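Local atomic coordinates of hypothetical protein (Bacteroides caccae, PDB entry 4M8R), a protein that is of unknown function but combines an N-terminal Ig-like domain with a WD40-like, probably beta-propeller, domain. Residues E40-D45 and L94-E99; P306-M311 and N374-I379; Y217-V222 and M285-R290; G310-D315 and L322-V327. All blocks are in the same frame, centred on the assembly; numbering follows the deposited sequence.

Contact 1. Residues E40-D45 and L94-E99; sequences EGDQVD and LNRASE
Arg-96 and Asp-42 meet because the arginine sets CG opposite its own nitrogen (chi1 176°) and then bends at chi2 and chi3, while the aspartate swings its carboxylate back beside its own N (chi1 -77°). The segments are adjacent antiparallel strand ends in the sheet of the Ig-like domain. Gln-43 and Asn-95 form a hydrogen-bonded pair: Gln-43 N to Asn-95 O spans 2.9 Å and the return bond, Asn-95 N to Gln-43 O, 2.7 Å. Arg-96 NH1 lies 2.6 Å from Asp-42 OD2 in a salt bridge whose individual N-H bonds are weak; carboxylate and guanidinium are nearly coplanar, 22° apart. NH2 of the same arginine bonds to Leu-12 O. Were this residue an alanine, the buried Asp-42 carboxylate would probably lose its cationic mate and Leu-12 O this donor. Asp-45 finds its charge partner in Arg-100. On the face carrying Val-44 and Leu-94, Leu-94 CD1 rests 4.0 Å from Asp-42 CB and 3.6 Å from Gln-43 O.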
loop_
_atom_site.group_PDB
_atom_site.type_symbol
_atom_site.label_atom_id
_atom_site.label_comp_id
_atom_site.label_asym_id
_atom_site.label_seq_id
_atom_site.Cartn_x
_atom_site.Cartn_y
_atom_site.Cartn_z
ATOM N N GLU A 40 -23.781 -5.124 37.674
ATOM C CA GLU A 40 -23.296 -6.342 37.027
ATOM C C GLU A 40 -23.417 -6.163 35.524
ATOM O O GLU A 40 -24.478 -5.791 35.020
ATOM C CB GLU A 40 -24.128 -7.562 37.434
ATOM C CG GLU A 40 -23.995 -8.000 38.885
ATOM C CD GLU A 40 -25.045 -9.033 39.276
ATOM O OE1 GLU A 40 -25.328 -9.944 38.463
ATOM O OE2 GLU A 40 -25.590 -8.938 40.399
ATOM N N GLY A 41 -22.328 -6.410 34.814
ATOM C CA GLY A 41 -22.339 -6.309 33.363
ATOM C C GLY A 41 -21.808 -4.993 32.829
ATOM O O GLY A 41 -21.592 -4.874 31.625
ATOM N N ASP A 42 -21.606 -4.004 33.702
ATOM C CA ASP A 42 -20.939 -2.766 33.302
ATOM C C ASP A 42 -19.587 -3.112 32.703
ATOM O O ASP A 42 -18.869 -3.964 33.231
ATOM C CB ASP A 42 -20.744 -1.813 34.489
ATOM C CG ASP A 42 -22.019 -1.079 34.873
ATOM O OD1 ASP A 42 -23.092 -1.403 34.329
ATOM O OD2 ASP A 42 -21.956 -0.175 35.735
ATOM N N GLN A 43 -19.262 -2.476 31.580
ATOM C CA GLN A 43 -17.972 -2.666 30.935
ATOM C C GLN A 43 -17.208 -1.346 30.937
ATOM O O GLN A 43 -17.752 -0.299 31.301
ATOM C CB GLN A 43 -18.158 -3.208 29.518
ATOM C CG GLN A 43 -18.981 -4.496 29.479
ATOM C CD GLN A 43 -18.889 -5.254 28.159
ATOM O OE1 GLN A 43 -17.956 -5.069 27.377
ATOM N NE2 GLN A 43 -19.863 -6.124 27.913
ATOM N N VAL A 44 -15.937 -1.411 30.564
ATOM C CA VAL A 44 -15.096 -0.232 30.522
ATOM C C VAL A 44 -14.401 -0.169 29.168
ATOM O O VAL A 44 -13.841 -1.163 28.708
ATOM C CB VAL A 44 -14.060 -0.254 31.662
ATOM C CG1 VAL A 44 -13.118 0.934 31.565
ATOM C CG2 VAL A 44 -14.762 -0.266 33.018
ATOM N N ASP A 45 -14.451 1.008 28.545
ATOM C CA ASP A 45 -13.865 1.247 27.222
ATOM C C ASP A 45 -12.736 2.265 27.300
ATOM O O ASP A 45 -12.781 3.196 28.104
ATOM C CB ASP A 45 -14.921 1.809 26.264
ATOM C CG ASP A 45 -15.854 0.754 25.726
ATOM O OD1 ASP A 45 -15.388 -0.365 25.400
ATOM O OD2 ASP A 45 -17.058 1.059 25.609
ATOM N N LEU A 94 -17.054 4.421 31.331
ATOM C CA LEU A 94 -17.958 3.387 31.823
ATOM C C LEU A 94 -18.999 3.107 30.744
ATOM O O LEU A 94 -19.624 4.032 30.233
ATOM C CB LEU A 94 -18.661 3.841 33.096
ATOM C CG LEU A 94 -19.530 2.782 33.781
ATOM C CD1 LEU A 94 -18.689 1.597 34.222
ATOM C CD2 LEU A 94 -20.267 3.389 34.965
ATOM N N ASN A 95 -19.176 1.835 30.402
ATOM C CA ASN A 95 -20.101 1.430 29.344
ATOM C C ASN A 95 -21.209 0.557 29.922
ATOM O O ASN A 95 -20.966 -0.593 30.286
ATOM C CB ASN A 95 -19.332 0.682 28.241
ATOM C CG ASN A 95 -20.207 0.291 27.061
ATOM O OD1 ASN A 95 -21.375 0.670 26.975
ATOM N ND2 ASN A 95 -19.638 -0.481 26.140
ATOM N N ARG A 96 -22.413 1.117 30.024
ATOM C CA ARG A 96 -23.584 0.373 30.477
ATOM C C ARG A 96 -24.544 0.181 29.307
ATOM O O ARG A 96 -25.368 1.053 29.027
ATOM C CB ARG A 96 -24.269 1.100 31.649
ATOM C CG ARG A 96 -25.560 0.442 32.135
ATOM C CD ARG A 96 -25.593 0.246 33.641
ATOM N NE ARG A 96 -25.891 1.471 34.383
ATOM C CZ ARG A 96 -25.164 1.983 35.378
ATOM N NH1 ARG A 96 -24.044 1.404 35.803
ATOM N NH2 ARG A 96 -25.571 3.101 35.961
ATOM N N ALA A 97 -24.431 -0.968 28.639
ATOM C CA ALA A 97 -25.226 -1.280 27.444
ATOM C C ALA A 97 -24.973 -0.238 26.342
ATOM O O ALA A 97 -23.853 -0.128 25.841
ATOM C CB ALA A 97 -26.708 -1.398 27.796
ATOM N N SER A 98 -25.994 0.530 25.976
ATOM C CA SER A 98 -25.826 1.676 25.081
ATOM C C SER A 98 -24.863 2.740 25.667
ATOM O O SER A 98 -23.823 3.051 25.073
ATOM C CB SER A 98 -27.210 2.297 24.792
ATOM O OG SER A 98 -27.123 3.508 24.059
ATOM N N GLU A 99 -25.205 3.235 26.854
ATOM C CA GLU A 99 -24.663 4.490 27.399
ATOM C C GLU A 99 -23.165 4.446 27.703
ATOM O O GLU A 99 -22.631 3.403 28.074
ATOM C CB GLU A 99 -25.393 4.876 28.699
ATOM C CG GLU A 99 -26.920 4.801 28.686
ATOM C CD GLU A 99 -27.581 5.966 27.974
ATOM O OE1 GLU A 99 -26.921 6.614 27.134
ATOM O OE2 GLU A 99 -28.773 6.231 28.259
#

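Contact 2. Residues P306-M311 and N374-I379; sequences PFYFGM and NRLDRI. With EDO (1,2-ethanediol), chain H.
Asn-374, its CG beside its own N (chi1 -59°), lays its amide over one face of the Tyr-308 ring, the two planes only 12° apart, with ND2 4.0 Å above the ring centre. The same nitrogen donates to the backbone, Asn-374 ND2 to Tyr-308 O at 2.7 Å and 155°, with the acceptor close to the amide plane. A water links ND2 to Gly-310 N, accepting from both. Leucine packing extends the patch: Leu-376 CD2 reaches Tyr-308 OH at 3.8 Å. Tyr-308 N donates to O2 of a 1,2-ethanediol molecule, probably from the crystallisation liquor, at 2.9 Å. With a valine in place of Asn-374, Tyr-308 O is likely to lose this donor and the ring its stacked amide. Further out, a type I turn from Arg-375 to Arg-378, closed by Arg-378 N to Arg-375 O, brings Ile-379 CA to 3.6 Å from Gly-310 O. The turn connects strands 368-373 and 381-387, so the loop of one four-stranded sheet lies against edge strand 303-310 of another, whose other flank pairs with strand 325-333.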
loop_
_atom_site.group_PDB
_atom_site.type_symbol
_atom_site.label_atom_id
_atom_site.label_comp_id
_atom_site.label_asym_id
_atom_site.label_seq_id
_atom_site.Cartn_x
_atom_site.Cartn_y
_atom_site.Cartn_z
ATOM N N PRO A 306 7.495 -30.976 7.544
ATOM C CA PRO A 306 7.261 -30.080 6.420
ATOM C C PRO A 306 7.946 -28.729 6.625
ATOM O O PRO A 306 8.128 -28.297 7.763
ATOM C CB PRO A 306 5.734 -29.894 6.415
ATOM C CG PRO A 306 5.186 -30.878 7.391
ATOM C CD PRO A 306 6.286 -31.155 8.362
ATOM N N PHE A 307 8.315 -28.071 5.532
ATOM C CA PHE A 307 8.892 -26.735 5.613
ATOM C C PHE A 307 8.487 -25.878 4.428
ATOM O O PHE A 307 7.940 -26.374 3.446
ATOM C CB PHE A 307 10.419 -26.817 5.681
ATOM C CG PHE A 307 11.049 -27.394 4.443
ATOM C CD1 PHE A 307 11.301 -26.592 3.340
ATOM C CD2 PHE A 307 11.386 -28.735 4.381
ATOM C CE1 PHE A 307 11.877 -27.120 2.198
ATOM C CE2 PHE A 307 11.966 -29.266 3.242
ATOM C CZ PHE A 307 12.209 -28.463 2.149
ATOM N N TYR A 308 8.758 -24.583 4.540
ATOM C CA TYR A 308 8.633 -23.678 3.410
ATOM C C TYR A 308 9.745 -22.646 3.415
ATOM O O TYR A 308 10.278 -22.311 4.466
ATOM C CB TYR A 308 7.273 -22.976 3.419
ATOM C CG TYR A 308 7.114 -21.885 4.452
ATOM C CD1 TYR A 308 6.727 -22.180 5.759
ATOM C CD2 TYR A 308 7.320 -20.552 4.113
ATOM C CE1 TYR A 308 6.563 -21.180 6.703
ATOM C CE2 TYR A 308 7.160 -19.543 5.046
ATOM C CZ TYR A 308 6.787 -19.862 6.341
ATOM O OH TYR A 308 6.639 -18.857 7.264
ATOM N N PHE A 309 10.093 -22.164 2.226
ATOM C CA PHE A 309 10.925 -20.974 2.065
ATOM C C PHE A 309 10.026 -19.829 1.614
ATOM O O PHE A 309 9.318 -19.970 0.627
ATOM C CB PHE A 309 11.972 -21.183 0.971
ATOM C CG PHE A 309 13.082 -22.121 1.339
ATOM C CD1 PHE A 309 12.944 -23.484 1.149
ATOM C CD2 PHE A 309 14.285 -21.631 1.830
ATOM C CE1 PHE A 309 13.980 -24.349 1.467
ATOM C CE2 PHE A 309 15.323 -22.489 2.151
ATOM C CZ PHE A 309 15.171 -23.853 1.969
ATOM N N GLY A 310 10.052 -18.711 2.329
ATOM C CA GLY A 310 9.387 -17.493 1.873
ATOM C C GLY A 310 10.318 -16.745 0.937
ATOM O O GLY A 310 11.373 -16.278 1.362
HETATM N N MSE A 311 9.941 -16.642 -0.337
HETATM C CA MSE A 311 10.818 -16.068 -1.371
HETATM C C MSE A 311 10.648 -14.575 -1.536
HETATM O O MSE A 311 11.349 -13.956 -2.335
HETATM C CB MSE A 311 10.552 -16.767 -2.699
HETATM C CG MSE A 311 10.699 -18.283 -2.587
HETATM SE SE MSE A 311 12.493 -18.795 -1.972
HETATM C CE MSE A 311 13.564 -18.116 -3.480
ATOM N N ASN A 374 11.433 -20.298 10.522
ATOM C CA ASN A 374 11.749 -19.265 9.533
ATOM C C ASN A 374 11.870 -17.883 10.144
ATOM O O ASN A 374 11.010 -17.466 10.913
ATOM C CB ASN A 374 10.661 -19.199 8.462
ATOM C CG ASN A 374 10.480 -20.507 7.725
ATOM O OD1 ASN A 374 9.989 -21.481 8.285
ATOM N ND2 ASN A 374 10.861 -20.530 6.456
ATOM N N ARG A 375 12.934 -17.175 9.782
ATOM C CA ARG A 375 13.112 -15.791 10.186
ATOM C C ARG A 375 12.614 -14.916 9.042
ATOM O O ARG A 375 13.250 -14.843 7.989
ATOM C CB ARG A 375 14.586 -15.496 10.485
ATOM C CG ARG A 375 14.759 -14.333 11.449
ATOM C CD ARG A 375 16.042 -13.548 11.244
ATOM N NE ARG A 375 17.246 -14.330 11.490
ATOM C CZ ARG A 375 18.422 -13.818 11.845
ATOM N NH1 ARG A 375 18.571 -12.510 12.030
ATOM N NH2 ARG A 375 19.457 -14.626 12.033
ATOM N N LEU A 376 11.479 -14.255 9.251
ATOM C CA LEU A 376 10.770 -13.605 8.148
ATOM C C LEU A 376 11.274 -12.221 7.743
ATOM O O LEU A 376 10.756 -11.658 6.789
ATOM C CB LEU A 376 9.268 -13.561 8.439
ATOM C CG LEU A 376 8.623 -14.932 8.683
ATOM C CD1 LEU A 376 7.124 -14.782 8.903
ATOM C CD2 LEU A 376 8.908 -15.882 7.528
ATOM N N ASP A 377 12.275 -11.680 8.442
ATOM C CA ASP A 377 13.004 -10.487 7.941
ATOM C C ASP A 377 14.142 -10.878 6.989
ATOM O O ASP A 377 14.819 -10.019 6.435
ATOM C CB ASP A 377 13.517 -9.573 9.077
ATOM C CG ASP A 377 14.430 -10.288 10.070
ATOM O OD1 ASP A 377 14.596 -11.514 9.962
ATOM O OD2 ASP A 377 14.968 -9.617 10.977
ATOM N N ARG A 378 14.354 -12.181 6.824
ATOM C CA ARG A 378 15.185 -12.717 5.754
ATOM C C ARG A 378 14.263 -13.229 4.666
ATOM O O ARG A 378 13.071 -13.430 4.903
ATOM C CB ARG A 378 16.047 -13.873 6.268
ATOM C CG ARG A 378 17.028 -13.483 7.358
ATOM C CD ARG A 378 18.096 -12.554 6.809
ATOM N NE ARG A 378 19.175 -12.318 7.761
ATOM C CZ ARG A 378 19.162 -11.392 8.718
ATOM N NH1 ARG A 378 18.115 -10.583 8.892
ATOM N NH2 ARG A 378 20.214 -11.274 9.518
ATOM N N ILE A 379 14.819 -13.448 3.480
ATOM C CA ILE A 379 14.096 -14.100 2.399
ATOM C C ILE A 379 14.875 -15.326 1.942
ATOM O O ILE A 379 16.104 -15.316 1.924
ATOM C CB ILE A 379 13.836 -13.154 1.205
ATOM C CG1 ILE A 379 15.131 -12.477 0.733
ATOM C CG2 ILE A 379 12.801 -12.100 1.584
ATOM C CD1 ILE A 379 15.001 -11.783 -0.608
HETATM C C1 EDO H . 8.295 -25.360 9.041
HETATM O O1 EDO H . 7.835 -25.279 10.393
HETATM C C2 EDO H . 8.792 -23.984 8.620
HETATM O O2 EDO H . 9.373 -24.016 7.309
HETATM O O HOH W 1 11.700 -17.989 4.525
#

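Contact 3. Residues Y217-V222 and M285-R290; sequences YSLYNV and MLYNYR
Strands 217-221 and 282-288 of the WD40-like domain belong to two successive four-stranded halves of one sheet, consistent with neighbouring blades of the propeller, and cross at 74° with their segment axes 9.5 Å apart. Leu-219 supplies the link from the first strand, Tyr-287 from strand 282-288 and Tyr-289 from the turn just after it. Tyr-287 presents its phenol end, OH lying 3.9 Å from Leu-219 CB, which sits near the ring plane at its edge. Leu-219 CG is anti to the backbone nitrogen (chi1 -175°), sending CD2 to 3.7 Å from Tyr-289 CD2. Over one face of Tyr-287 comes the backbone N of Tyr-289, 4.0 Å above the ring plane and offset toward the rim. Just beyond, Asn-288 OD1 accepts from Arg-290 N at 3.0 Å, an Asx turn at the strand end. Ile-271 of strand 270-276 touches both Leu-219 and Tyr-287, and Phe-57 of the second subunit packs on Leu-219. With 164 Å² buried and apolar side-chain contacts in the lead, cohesion between the segments rests mainly on van der Waals fit.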
loop_
_atom_site.group_PDB
_atom_site.type_symbol
_atom_site.label_atom_id
_atom_site.label_comp_id
_atom_site.label_asym_id
_atom_site.label_seq_id
_atom_site.Cartn_x
_atom_site.Cartn_y
_atom_site.Cartn_z
ATOM N N TYR A 217 -13.119 -33.414 9.694
ATOM C CA TYR A 217 -12.210 -32.306 9.943
ATOM C C TYR A 217 -12.376 -31.177 8.933
ATOM O O TYR A 217 -12.589 -31.419 7.747
ATOM C CB TYR A 217 -10.766 -32.814 9.941
ATOM C CG TYR A 217 -10.469 -33.705 11.122
ATOM C CD1 TYR A 217 -10.077 -33.162 12.337
ATOM C CD2 TYR A 217 -10.612 -35.089 11.036
ATOM C CE1 TYR A 217 -9.819 -33.967 13.432
ATOM C CE2 TYR A 217 -10.354 -35.903 12.126
ATOM C CZ TYR A 217 -9.959 -35.334 13.322
ATOM O OH TYR A 217 -9.701 -36.119 14.418
ATOM N N SER A 218 -12.280 -29.946 9.427
ATOM C CA SER A 218 -12.361 -28.746 8.596
ATOM C C SER A 218 -11.175 -27.839 8.865
ATOM O O SER A 218 -10.486 -27.982 9.874
ATOM C CB SER A 218 -13.644 -27.968 8.889
ATOM O OG SER A 218 -14.784 -28.680 8.456
ATOM N N LEU A 219 -10.948 -26.898 7.956
ATOM C CA LEU A 219 -9.852 -25.951 8.078
ATOM C C LEU A 219 -10.370 -24.662 8.708
ATOM O O LEU A 219 -11.373 -24.119 8.261
ATOM C CB LEU A 219 -9.256 -25.671 6.700
ATOM C CG LEU A 219 -8.012 -24.786 6.656
ATOM C CD1 LEU A 219 -6.857 -25.438 7.399
ATOM C CD2 LEU A 219 -7.637 -24.504 5.211
ATOM N N TYR A 220 -9.681 -24.191 9.742
ATOM C CA TYR A 220 -10.095 -23.015 10.505
ATOM C C TYR A 220 -9.009 -21.953 10.506
ATOM O O TYR A 220 -7.824 -22.268 10.433
ATOM C CB TYR A 220 -10.339 -23.380 11.970
ATOM C CG TYR A 220 -11.621 -24.124 12.270
ATOM C CD1 TYR A 220 -11.765 -25.465 11.935
ATOM C CD2 TYR A 220 -12.668 -23.496 12.939
ATOM C CE1 TYR A 220 -12.931 -26.151 12.231
ATOM C CE2 TYR A 220 -13.835 -24.174 13.241
ATOM C CZ TYR A 220 -13.962 -25.497 12.890
ATOM O OH TYR A 220 -15.124 -26.157 13.188
ATOM N N ASN A 221 -9.425 -20.697 10.622
ATOM C CA ASN A 221 -8.515 -19.613 10.940
ATOM C C ASN A 221 -8.579 -19.367 12.434
ATOM O O ASN A 221 -9.619 -18.981 12.953
ATOM C CB ASN A 221 -8.909 -18.344 10.197
ATOM C CG ASN A 221 -7.918 -17.220 10.408
ATOM O OD1 ASN A 221 -7.428 -17.007 11.517
ATOM N ND2 ASN A 221 -7.601 -16.507 9.339
ATOM N N VAL A 222 -7.466 -19.577 13.127
ATOM C CA VAL A 222 -7.446 -19.468 14.585
ATOM C C VAL A 222 -6.611 -18.306 15.082
ATOM O O VAL A 222 -6.411 -18.170 16.282
ATOM C CB VAL A 222 -6.966 -20.779 15.250
ATOM C CG1 VAL A 222 -7.908 -21.906 14.895
ATOM C CG2 VAL A 222 -5.541 -21.131 14.849
HETATM N N MSE A 285 1.664 -36.706 4.494
HETATM C CA MSE A 285 0.219 -36.696 4.294
HETATM C C MSE A 285 -0.164 -35.345 3.766
HETATM O O MSE A 285 0.178 -34.323 4.365
HETATM C CB MSE A 285 -0.421 -37.016 5.646
HETATM C CG MSE A 285 -1.878 -36.581 5.794
HETATM SE SE MSE A 285 -3.090 -38.083 5.426
HETATM C CE MSE A 285 -2.498 -39.329 6.829
ATOM N N LEU A 286 -0.875 -35.324 2.642
ATOM C CA LEU A 286 -1.360 -34.075 2.059
ATOM C C LEU A 286 -2.827 -33.848 2.400
ATOM O O LEU A 286 -3.592 -34.804 2.582
ATOM C CB LEU A 286 -1.175 -34.083 0.543
ATOM C CG LEU A 286 0.264 -34.231 0.047
ATOM C CD1 LEU A 286 0.299 -34.239 -1.474
ATOM C CD2 LEU A 286 1.147 -33.121 0.599
ATOM N N TYR A 287 -3.211 -32.578 2.496
ATOM C CA TYR A 287 -4.590 -32.208 2.789
ATOM C C TYR A 287 -5.051 -31.108 1.842
ATOM O O TYR A 287 -4.400 -30.075 1.708
ATOM C CB TYR A 287 -4.730 -31.769 4.247
ATOM C CG TYR A 287 -6.066 -31.140 4.591
ATOM C CD1 TYR A 287 -7.201 -31.923 4.780
ATOM C CD2 TYR A 287 -6.192 -29.764 4.736
ATOM C CE1 TYR A 287 -8.421 -31.348 5.100
ATOM C CE2 TYR A 287 -7.408 -29.183 5.053
ATOM C CZ TYR A 287 -8.518 -29.977 5.237
ATOM O OH TYR A 287 -9.725 -29.400 5.556
ATOM N N ASN A 288 -6.176 -31.358 1.183
ATOM C CA ASN A 288 -6.823 -30.399 0.301
ATOM C C ASN A 288 -8.184 -30.088 0.908
ATOM O O ASN A 288 -9.004 -30.994 1.061
ATOM C CB ASN A 288 -6.982 -31.010 -1.097
ATOM C CG ASN A 288 -7.508 -30.020 -2.124
ATOM O OD1 ASN A 288 -8.173 -29.040 -1.792
ATOM N ND2 ASN A 288 -7.224 -30.289 -3.391
ATOM N N TYR A 289 -8.431 -28.823 1.251
ATOM C CA TYR A 289 -9.678 -28.458 1.941
ATOM C C TYR A 289 -10.936 -28.679 1.092
ATOM O O TYR A 289 -12.046 -28.664 1.632
ATOM C CB TYR A 289 -9.643 -27.029 2.519
ATOM C CG TYR A 289 -9.451 -25.887 1.532
ATOM C CD1 TYR A 289 -10.427 -25.569 0.587
ATOM C CD2 TYR A 289 -8.306 -25.096 1.575
ATOM C CE1 TYR A 289 -10.256 -24.517 -0.301
ATOM C CE2 TYR A 289 -8.129 -24.042 0.693
ATOM C CZ TYR A 289 -9.105 -23.758 -0.243
ATOM O OH TYR A 289 -8.925 -22.712 -1.115
ATOM N N ARG A 290 -10.756 -28.871 -0.219
ATOM C CA ARG A 290 -11.865 -29.194 -1.116
ATOM C C ARG A 290 -12.055 -30.693 -1.327
ATOM O O ARG A 290 -13.162 -31.130 -1.613
ATOM C CB ARG A 290 -11.665 -28.538 -2.479
ATOM C CG ARG A 290 -11.555 -27.021 -2.449
ATOM C CD ARG A 290 -11.956 -26.385 -3.779
ATOM N NE ARG A 290 -11.970 -27.343 -4.886
ATOM C CZ ARG A 290 -13.049 -27.988 -5.342
ATOM N NH1 ARG A 290 -14.255 -27.795 -4.805
ATOM N NH2 ARG A 290 -12.915 -28.844 -6.347
#

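Contact 4. Residues G310-D315 and L322-V327; sequences GMALPD and LYQKKV
Gly-310 and Lys-325 form an antiparallel non-hydrogen-bonded pair, with CA atoms 4.8 Å apart, and the next link, Met-311 N to Gln-324 O, is a backbone bond of 3.0 Å at 163°. Beyond it the segments separate into loop, Pro-314 and Tyr-323 being 6.3 Å apart at their CA atoms. Tyr-323 lies between the diverging segments: chi1 of -172° swings its ring away from its own N to run alongside Pro-314, both pointing the same way, and CE1 lies 3.8 Å from Pro-314 CB. Ala-312 O meets the ring at its edge, while the hydroxyl lies 3.5 Å from Gly-310 CA. A beta carbon built on Gly-310 would collide with that hydroxyl, so the tyrosine's position depends on glycine. Selenomethionine Met-311, bent at chi2 and chi3, sets CG 3.9 Å from Lys-325 CA and CE 4.0 Å from Lys-326 CE. The Lys-325 ammonium turns elsewhere, to the carbonyls of Gly-202 and Phe-264 and to Asn-268 OD1. Leu-52 of the third subunit packs on Ala-312 and Gln-324. Sequential strands 303-310 and 325-333 thus make a beta hairpin with a long connecting loop, the first two strands of a four-stranded antiparallel sheet such as propeller blades are built from.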
loop_
_atom_site.group_PDB
_atom_site.type_symbol
_atom_site.label_atom_id
_atom_site.label_comp_id
_atom_site.label_asym_id
_atom_site.label_seq_id
_atom_site.Cartn_x
_atom_site.Cartn_y
_atom_site.Cartn_z
ATOM N N GLY A 310 10.052 -18.711 2.329
ATOM C CA GLY A 310 9.387 -17.493 1.873
ATOM C C GLY A 310 10.318 -16.745 0.937
ATOM O O GLY A 310 11.373 -16.278 1.362
HETATM N N MSE A 311 9.941 -16.642 -0.337
HETATM C CA MSE A 311 10.818 -16.068 -1.371
HETATM C C MSE A 311 10.648 -14.575 -1.536
HETATM O O MSE A 311 11.349 -13.956 -2.335
HETATM C CB MSE A 311 10.552 -16.767 -2.699
HETATM C CG MSE A 311 10.699 -18.283 -2.587
HETATM SE SE MSE A 311 12.493 -18.795 -1.972
HETATM C CE MSE A 311 13.564 -18.116 -3.480
ATOM N N ALA A 312 9.707 -13.992 -0.795
ATOM C CA ALA A 312 9.583 -12.540 -0.669
ATOM C C ALA A 312 9.015 -12.219 0.704
ATOM O O ALA A 312 8.515 -13.108 1.395
ATOM C CB ALA A 312 8.675 -11.984 -1.748
ATOM N N LEU A 313 9.089 -10.953 1.100
ATOM C CA LEU A 313 8.509 -10.518 2.374
ATOM C C LEU A 313 6.981 -10.519 2.264
ATOM O O LEU A 313 6.439 -10.070 1.251
ATOM C CB LEU A 313 9.007 -9.120 2.745
ATOM C CG LEU A 313 10.523 -8.955 2.897
ATOM C CD1 LEU A 313 10.903 -7.480 2.921
ATOM C CD2 LEU A 313 11.030 -9.658 4.146
ATOM N N PRO A 314 6.279 -11.040 3.289
ATOM C CA PRO A 314 4.811 -10.995 3.268
ATOM C C PRO A 314 4.269 -9.597 3.584
ATOM O O PRO A 314 4.981 -8.774 4.167
ATOM C CB PRO A 314 4.411 -11.996 4.357
ATOM C CG PRO A 314 5.564 -12.019 5.299
ATOM C CD PRO A 314 6.796 -11.723 4.491
ATOM N N ASP A 315 3.024 -9.334 3.187
ATOM C CA ASP A 315 2.372 -8.049 3.451
ATOM C C ASP A 315 1.167 -8.235 4.383
ATOM O O ASP A 315 0.223 -8.951 4.045
ATOM C CB ASP A 315 1.939 -7.394 2.133
ATOM C CG ASP A 315 1.133 -6.120 2.343
ATOM O OD1 ASP A 315 1.556 -5.275 3.163
ATOM O OD2 ASP A 315 0.083 -5.955 1.684
ATOM N N LEU A 322 -0.720 -12.630 -2.933
ATOM C CA LEU A 322 -0.168 -13.976 -3.173
ATOM C C LEU A 322 1.261 -14.144 -2.637
ATOM O O LEU A 322 2.216 -13.599 -3.191
ATOM C CB LEU A 322 -0.224 -14.318 -4.671
ATOM C CG LEU A 322 -0.213 -15.800 -5.081
ATOM C CD1 LEU A 322 1.106 -16.486 -4.747
ATOM C CD2 LEU A 322 -1.379 -16.562 -4.462
ATOM N N TYR A 323 1.390 -14.927 -1.570
ATOM C CA TYR A 323 2.666 -15.158 -0.904
ATOM C C TYR A 323 3.460 -16.228 -1.646
ATOM O O TYR A 323 3.021 -17.373 -1.735
ATOM C CB TYR A 323 2.409 -15.582 0.545
ATOM C CG TYR A 323 3.637 -15.681 1.417
ATOM C CD1 TYR A 323 4.623 -14.700 1.382
ATOM C CD2 TYR A 323 3.796 -16.734 2.315
ATOM C CE1 TYR A 323 5.744 -14.785 2.192
ATOM C CE2 TYR A 323 4.912 -16.823 3.132
ATOM C CZ TYR A 323 5.888 -15.844 3.066
ATOM O OH TYR A 323 7.008 -15.906 3.870
ATOM N N GLN A 324 4.625 -15.850 -2.169
ATOM C CA GLN A 324 5.431 -16.727 -3.022
ATOM C C GLN A 324 6.413 -17.574 -2.222
ATOM O O GLN A 324 7.111 -17.067 -1.353
ATOM C CB GLN A 324 6.161 -15.906 -4.085
ATOM C CG GLN A 324 5.229 -15.432 -5.192
ATOM C CD GLN A 324 5.669 -14.144 -5.855
ATOM O OE1 GLN A 324 5.771 -14.068 -7.080
ATOM N NE2 GLN A 324 5.912 -13.114 -5.049
ATOM N N LYS A 325 6.461 -18.868 -2.520
ATOM C CA LYS A 325 7.238 -19.803 -1.713
ATOM C C LYS A 325 7.511 -21.147 -2.384
ATOM O O LYS A 325 6.828 -21.548 -3.321
ATOM C CB LYS A 325 6.548 -20.030 -0.361
ATOM C CG LYS A 325 5.062 -20.282 -0.470
ATOM C CD LYS A 325 4.338 -20.234 0.866
ATOM C CE LYS A 325 2.858 -19.958 0.630
ATOM N NZ LYS A 325 1.987 -20.925 1.340
ATOM N N LYS A 326 8.548 -21.815 -1.889
ATOM C CA LYS A 326 8.860 -23.191 -2.244
ATOM C C LYS A 326 8.675 -24.014 -0.982
ATOM O O LYS A 326 9.201 -23.657 0.068
ATOM C CB LYS A 326 10.301 -23.301 -2.740
ATOM C CG LYS A 326 10.549 -22.573 -4.053
ATOM C CD LYS A 326 12.022 -22.247 -4.246
ATOM C CE LYS A 326 12.249 -21.359 -5.464
ATOM N NZ LYS A 326 12.036 -22.078 -6.750
ATOM N N VAL A 327 7.914 -25.099 -1.074
ATOM C CA VAL A 327 7.642 -25.938 0.089
ATOM C C VAL A 327 8.081 -27.369 -0.148
ATOM O O VAL A 327 8.205 -27.817 -1.286
ATOM C CB VAL A 327 6.149 -25.926 0.477
ATOM C CG1 VAL A 327 5.630 -24.495 0.529
ATOM C CG2 VAL A 327 5.320 -26.761 -0.485
#

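How the contacts relate
Along the chain contact 1 comes first, then contact 3, and last contacts 2 and 4, which both begin on the end of strand 303-310 and share Gly-310 and Met-311. Contact 1 belongs to the Ig-like domain, its centre 39 to 44 Å from the others, all of which lie in the WD40-like domain. Contacts 2 and 4 are 8 Å apart by centres and touch directly: strands 303-310 and 325-333 are sheet neighbours, and contact 2 adds the 374-379 loop of the following sheet. Contact 3, in the preceding sheet, is about 20 Å from both by centres. Contacts 1 and 3 reach the second subunit, contacts 2 and 4 the third, so both domains take part in the assembly.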